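Local coordinates for Sodium/calcium exchanger membrane region domain-containing protein (Archaeoglobus fulgidus, PDB 4KPP) that probably exchanges protons for calcium ions across the membrane, as a member of the sodium/calcium exchanger family, at residues S51-M59 against G192-L200. Sequence-based numbering, arbitrary orientation.
Sequences SWAAETAEM and GVPAYLCSL
V193 packs over one face of the W52 indole, its side chain crossing that of W52 at about a right angle. V193 CG2 sits 3.4 Å from the centroid of the W52 six-membered ring, 4° off the normal, a CH-pi contact. CB and CG1 cover the same face nearer the ring fusion, with V193 CB 3.6 Å from W52 CD2. P194 comes next along the helix. P194 CG meets E55 OE1 at 3.4 Å, and its CA and CB lie against T56 OG1. L197 CD1 also approaches T56 OG1, at 3.3 Å. T56 OG1 stands beside its own backbone N (chi1 -56°) and donates to W52 O at 2.9 Å. T56 N reaches the same oxygen from the opposite face of the carbonyl plane. The hydroxyl is thus satisfied within its own helix, and the other helix packs on it with carbon. At the far end M59 CG touches C198 SG at 3.7 Å. With an alanine in place of W52, V193 is likely to lose the face it packs on, and a gap would probably open beside P194 CD. The axes of the two short segments approach to 8.7 Å and cross at -49°. The short helix 193-199 packs on the C-terminal end of helix 32-60, where helix 4-14 touches W52 through I13 and helix 202-221 reaches T56 through R205 and V209.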
ATOM      1  N   SER A  51      -9.771  -7.597   5.055  1.00 33.01           N
ATOM      2  CA  SER A  51      -8.886  -8.632   4.535  1.00 36.59           C
ATOM      3  C   SER A  51      -9.496 -10.020   4.703  1.00 32.91           C
ATOM      4  O   SER A  51      -9.428 -10.845   3.793  1.00 29.91           O
ATOM      5  CB  SER A  51      -7.513  -8.560   5.204  1.00 39.08           C
ATOM      6  OG  SER A  51      -6.837  -7.381   4.809  1.00 41.96           O
ATOM      7  N   TRP A  52     -10.092 -10.264   5.868  1.00 31.27           N
ATOM      8  CA  TRP A  52     -10.804 -11.512   6.128  1.00 29.45           C
ATOM      9  C   TRP A  52     -11.934 -11.699   5.131  1.00 28.14           C
ATOM     10  O   TRP A  52     -12.172 -12.807   4.648  1.00 30.71           O
ATOM     11  CB  TRP A  52     -11.370 -11.525   7.549  1.00 34.27           C
ATOM     12  CG  TRP A  52     -10.338 -11.732   8.606  1.00 39.06           C
ATOM     13  CD1 TRP A  52      -9.044 -12.124   8.421  1.00 42.24           C
ATOM     14  CD2 TRP A  52     -10.508 -11.559  10.018  1.00 38.74           C
ATOM     15  NE1 TRP A  52      -8.398 -12.207   9.631  1.00 42.03           N
ATOM     16  CE2 TRP A  52      -9.274 -11.866  10.626  1.00 40.30           C
ATOM     17  CE3 TRP A  52     -11.582 -11.176  10.827  1.00 38.72           C
ATOM     18  CZ2 TRP A  52      -9.086 -11.800  12.005  1.00 39.84           C
ATOM     19  CZ3 TRP A  52     -11.391 -11.113  12.196  1.00 38.14           C
ATOM     20  CH2 TRP A  52     -10.155 -11.424  12.771  1.00 39.32           C
ATOM     21  N   ALA A  53     -12.628 -10.606   4.828  1.00 27.66           N
ATOM     22  CA  ALA A  53     -13.733 -10.625   3.875  1.00 29.97           C
ATOM     23  C   ALA A  53     -13.257 -10.878   2.446  1.00 30.52           C
ATOM     24  O   ALA A  53     -13.882 -11.629   1.698  1.00 26.21           O
ATOM     25  CB  ALA A  53     -14.507  -9.318   3.945  1.00 30.66           C
ATOM     26  N   ALA A  54     -12.150 -10.243   2.072  1.00 33.93           N
ATOM     27  CA  ALA A  54     -11.604 -10.365   0.723  1.00 31.84           C
ATOM     28  C   ALA A  54     -11.051 -11.759   0.463  1.00 28.93           C
ATOM     29  O   ALA A  54     -11.118 -12.261  -0.655  1.00 29.66           O
ATOM     30  CB  ALA A  54     -10.527  -9.317   0.493  1.00 32.70           C
ATOM     31  N   GLU A  55     -10.503 -12.379   1.503  1.00 30.10           N
ATOM     32  CA  GLU A  55      -9.902 -13.703   1.383  1.00 33.42           C
ATOM     33  C   GLU A  55     -10.959 -14.796   1.264  1.00 32.48           C
ATOM     34  O   GLU A  55     -10.731 -15.823   0.626  1.00 35.54           O
ATOM     35  CB  GLU A  55      -8.976 -13.981   2.568  1.00 40.66           C
ATOM     36  CG  GLU A  55      -7.673 -13.200   2.524  1.00 48.83           C
ATOM     37  CD  GLU A  55      -6.900 -13.269   3.826  1.00 57.99           C
ATOM     38  OE1 GLU A  55      -7.513 -13.573   4.873  1.00 59.35           O
ATOM     39  OE2 GLU A  55      -5.677 -13.015   3.802  1.00 62.70           O
ATOM     40  N   THR A  56     -12.110 -14.569   1.886  1.00 32.28           N
ATOM     41  CA  THR A  56     -13.227 -15.495   1.787  1.00 30.45           C
ATOM     42  C   THR A  56     -13.831 -15.423   0.391  1.00 35.25           C
ATOM     43  O   THR A  56     -14.121 -16.449  -0.229  1.00 37.74           O
ATOM     44  CB  THR A  56     -14.310 -15.162   2.820  1.00 25.95           C
ATOM     45  OG1 THR A  56     -13.733 -15.168   4.129  1.00 26.91           O
ATOM     46  CG2 THR A  56     -15.437 -16.178   2.763  1.00 24.03           C
ATOM     47  N   ALA A  57     -14.010 -14.199  -0.097  1.00 34.11           N
ATOM     48  CA  ALA A  57     -14.533 -13.965  -1.438  1.00 31.57           C
ATOM     49  C   ALA A  57     -13.591 -14.524  -2.498  1.00 34.16           C
ATOM     50  O   ALA A  57     -14.028 -14.971  -3.561  1.00 35.06           O
ATOM     51  CB  ALA A  57     -14.771 -12.473  -1.665  1.00 26.24           C
ATOM     52  N   GLU A  58     -12.294 -14.497  -2.204  1.00 35.72           N
ATOM     53  CA  GLU A  58     -11.289 -15.003  -3.134  1.00 38.65           C
ATOM     54  C   GLU A  58     -11.339 -16.526  -3.230  1.00 36.38           C
ATOM     55  O   GLU A  58     -11.177 -17.095  -4.309  1.00 33.57           O
ATOM     56  CB  GLU A  58      -9.888 -14.546  -2.722  1.00 42.79           C
ATOM     57  CG  GLU A  58      -8.795 -14.948  -3.703  1.00 47.15           C
ATOM     58  CD  GLU A  58      -7.413 -14.522  -3.248  1.00 50.87           C
ATOM     59  OE1 GLU A  58      -7.291 -14.025  -2.110  1.00 52.15           O
ATOM     60  OE2 GLU A  58      -6.451 -14.685  -4.028  1.00 51.86           O
ATOM     61  N   MET A  59     -11.564 -17.180  -2.094  1.00 36.33           N
ATOM     62  CA  MET A  59     -11.694 -18.630  -2.060  1.00 36.23           C
ATOM     63  C   MET A  59     -13.015 -19.046  -2.703  1.00 37.87           C
ATOM     64  O   MET A  59     -13.105 -20.082  -3.362  1.00 35.71           O
ATOM     65  CB  MET A  59     -11.626 -19.135  -0.617  1.00 33.87           C
ATOM     66  CG  MET A  59     -11.666 -20.650  -0.478  1.00 38.11           C
ATOM     67  SD  MET A  59     -10.230 -21.464  -1.214  1.00 70.12           S
ATOM     68  CE  MET A  59     -10.543 -23.173  -0.776  1.00 64.60           C
ATOM     69  N   GLY A 192      -8.056 -19.726   9.789  1.00 49.78           N
ATOM     70  CA  GLY A 192      -8.582 -18.744  10.713  1.00 44.93           C
ATOM     71  C   GLY A 192      -9.978 -18.315  10.314  1.00 40.55           C
ATOM     72  O   GLY A 192     -10.808 -19.142   9.946  1.00 39.47           O
ATOM     73  N   VAL A 193     -10.231 -17.015  10.383  1.00 42.37           N
ATOM     74  CA  VAL A 193     -11.554 -16.468  10.082  1.00 43.32           C
ATOM     75  C   VAL A 193     -12.108 -16.812   8.686  1.00 42.15           C
ATOM     76  O   VAL A 193     -13.262 -17.229   8.578  1.00 46.93           O
ATOM     77  CB  VAL A 193     -11.625 -14.943  10.370  1.00 46.14           C
ATOM     78  CG1 VAL A 193     -12.934 -14.356   9.864  1.00 43.55           C
ATOM     79  CG2 VAL A 193     -11.457 -14.687  11.861  1.00 46.04           C
ATOM     80  N   PRO A 194     -11.300 -16.652   7.617  1.00 39.68           N
ATOM     81  CA  PRO A 194     -11.824 -17.028   6.295  1.00 37.32           C
ATOM     82  C   PRO A 194     -12.227 -18.502   6.184  1.00 36.84           C
ATOM     83  O   PRO A 194     -13.180 -18.817   5.470  1.00 36.45           O
ATOM     84  CB  PRO A 194     -10.650 -16.734   5.357  1.00 39.40           C
ATOM     85  CG  PRO A 194      -9.874 -15.670   6.056  1.00 38.27           C
ATOM     86  CD  PRO A 194      -9.977 -16.004   7.511  1.00 36.69           C
ATOM     87  N   ALA A 195     -11.517 -19.387   6.881  1.00 35.71           N
ATOM     88  CA  ALA A 195     -11.847 -20.810   6.858  1.00 35.10           C
ATOM     89  C   ALA A 195     -13.207 -21.068   7.505  1.00 38.16           C
ATOM     90  O   ALA A 195     -13.978 -21.903   7.038  1.00 41.58           O
ATOM     91  CB  ALA A 195     -10.759 -21.626   7.540  1.00 33.82           C
ATOM     92  N   TYR A 196     -13.494 -20.346   8.582  1.00 39.92           N
ATOM     93  CA  TYR A 196     -14.796 -20.428   9.234  1.00 40.98           C
ATOM     94  C   TYR A 196     -15.894 -19.844   8.350  1.00 40.95           C
ATOM     95  O   TYR A 196     -17.002 -20.374   8.291  1.00 43.89           O
ATOM     96  CB  TYR A 196     -14.766 -19.715  10.588  1.00 39.62           C
ATOM     97  CG  TYR A 196     -16.119 -19.246  11.088  1.00 38.46           C
ATOM     98  CD1 TYR A 196     -17.126 -20.153  11.403  1.00 37.60           C
ATOM     99  CD2 TYR A 196     -16.380 -17.894  11.266  1.00 37.71           C
ATOM    100  CE1 TYR A 196     -18.357 -19.724  11.868  1.00 37.33           C
ATOM    101  CE2 TYR A 196     -17.606 -17.455  11.731  1.00 36.32           C
ATOM    102  CZ  TYR A 196     -18.588 -18.371  12.030  1.00 38.17           C
ATOM    103  OH  TYR A 196     -19.805 -17.931  12.492  1.00 41.46           O
ATOM    104  N   LEU A 197     -15.583 -18.750   7.663  1.00 35.75           N
ATOM    105  CA  LEU A 197     -16.545 -18.138   6.756  1.00 37.20           C
ATOM    106  C   LEU A 197     -16.825 -19.045   5.556  1.00 35.97           C
ATOM    107  O   LEU A 197     -17.956 -19.129   5.082  1.00 35.69           O
ATOM    108  CB  LEU A 197     -16.068 -16.756   6.306  1.00 36.77           C
ATOM    109  CG  LEU A 197     -15.981 -15.709   7.419  1.00 37.39           C
ATOM    110  CD1 LEU A 197     -15.401 -14.399   6.903  1.00 36.61           C
ATOM    111  CD2 LEU A 197     -17.348 -15.484   8.061  1.00 36.63           C
ATOM    112  N   CYS A 198     -15.795 -19.737   5.080  1.00 37.30           N
ATOM    113  CA  CYS A 198     -15.956 -20.682   3.977  1.00 40.11           C
ATOM    114  C   CYS A 198     -16.734 -21.935   4.378  1.00 40.29           C
ATOM    115  O   CYS A 198     -17.233 -22.660   3.519  1.00 43.76           O
ATOM    116  CB  CYS A 198     -14.596 -21.075   3.392  1.00 38.79           C
ATOM    117  SG  CYS A 198     -13.834 -19.807   2.355  1.00 52.08           S
ATOM    118  N   SER A 199     -16.836 -22.187   5.680  1.00 40.50           N
ATOM    119  CA  SER A 199     -17.532 -23.372   6.173  1.00 40.23           C
ATOM    120  C   SER A 199     -19.048 -23.195   6.121  1.00 42.58           C
ATOM    121  O   SER A 199     -19.797 -24.169   6.099  1.00 48.57           O
ATOM    122  CB  SER A 199     -17.097 -23.701   7.601  1.00 35.06           C
ATOM    123  OG  SER A 199     -17.607 -22.756   8.525  1.00 33.15           O
ATOM    124  N   LEU A 200     -19.489 -21.943   6.101  1.00 40.14           N
ATOM    125  CA  LEU A 200     -20.912 -21.625   6.076  1.00 40.28           C
ATOM    126  C   LEU A 200     -21.515 -21.869   4.697  1.00 39.30           C
ATOM    127  O   LEU A 200     -20.816 -21.787   3.685  1.00 35.86           O
ATOM    128  CB  LEU A 200     -21.124 -20.166   6.480  1.00 40.29           C
ATOM    129  CG  LEU A 200     -20.499 -19.767   7.815  1.00 41.10           C
ATOM    130  CD1 LEU A 200     -20.711 -18.286   8.082  1.00 41.44           C
ATOM    131  CD2 LEU A 200     -21.067 -20.612   8.946  1.00 39.15           C
TER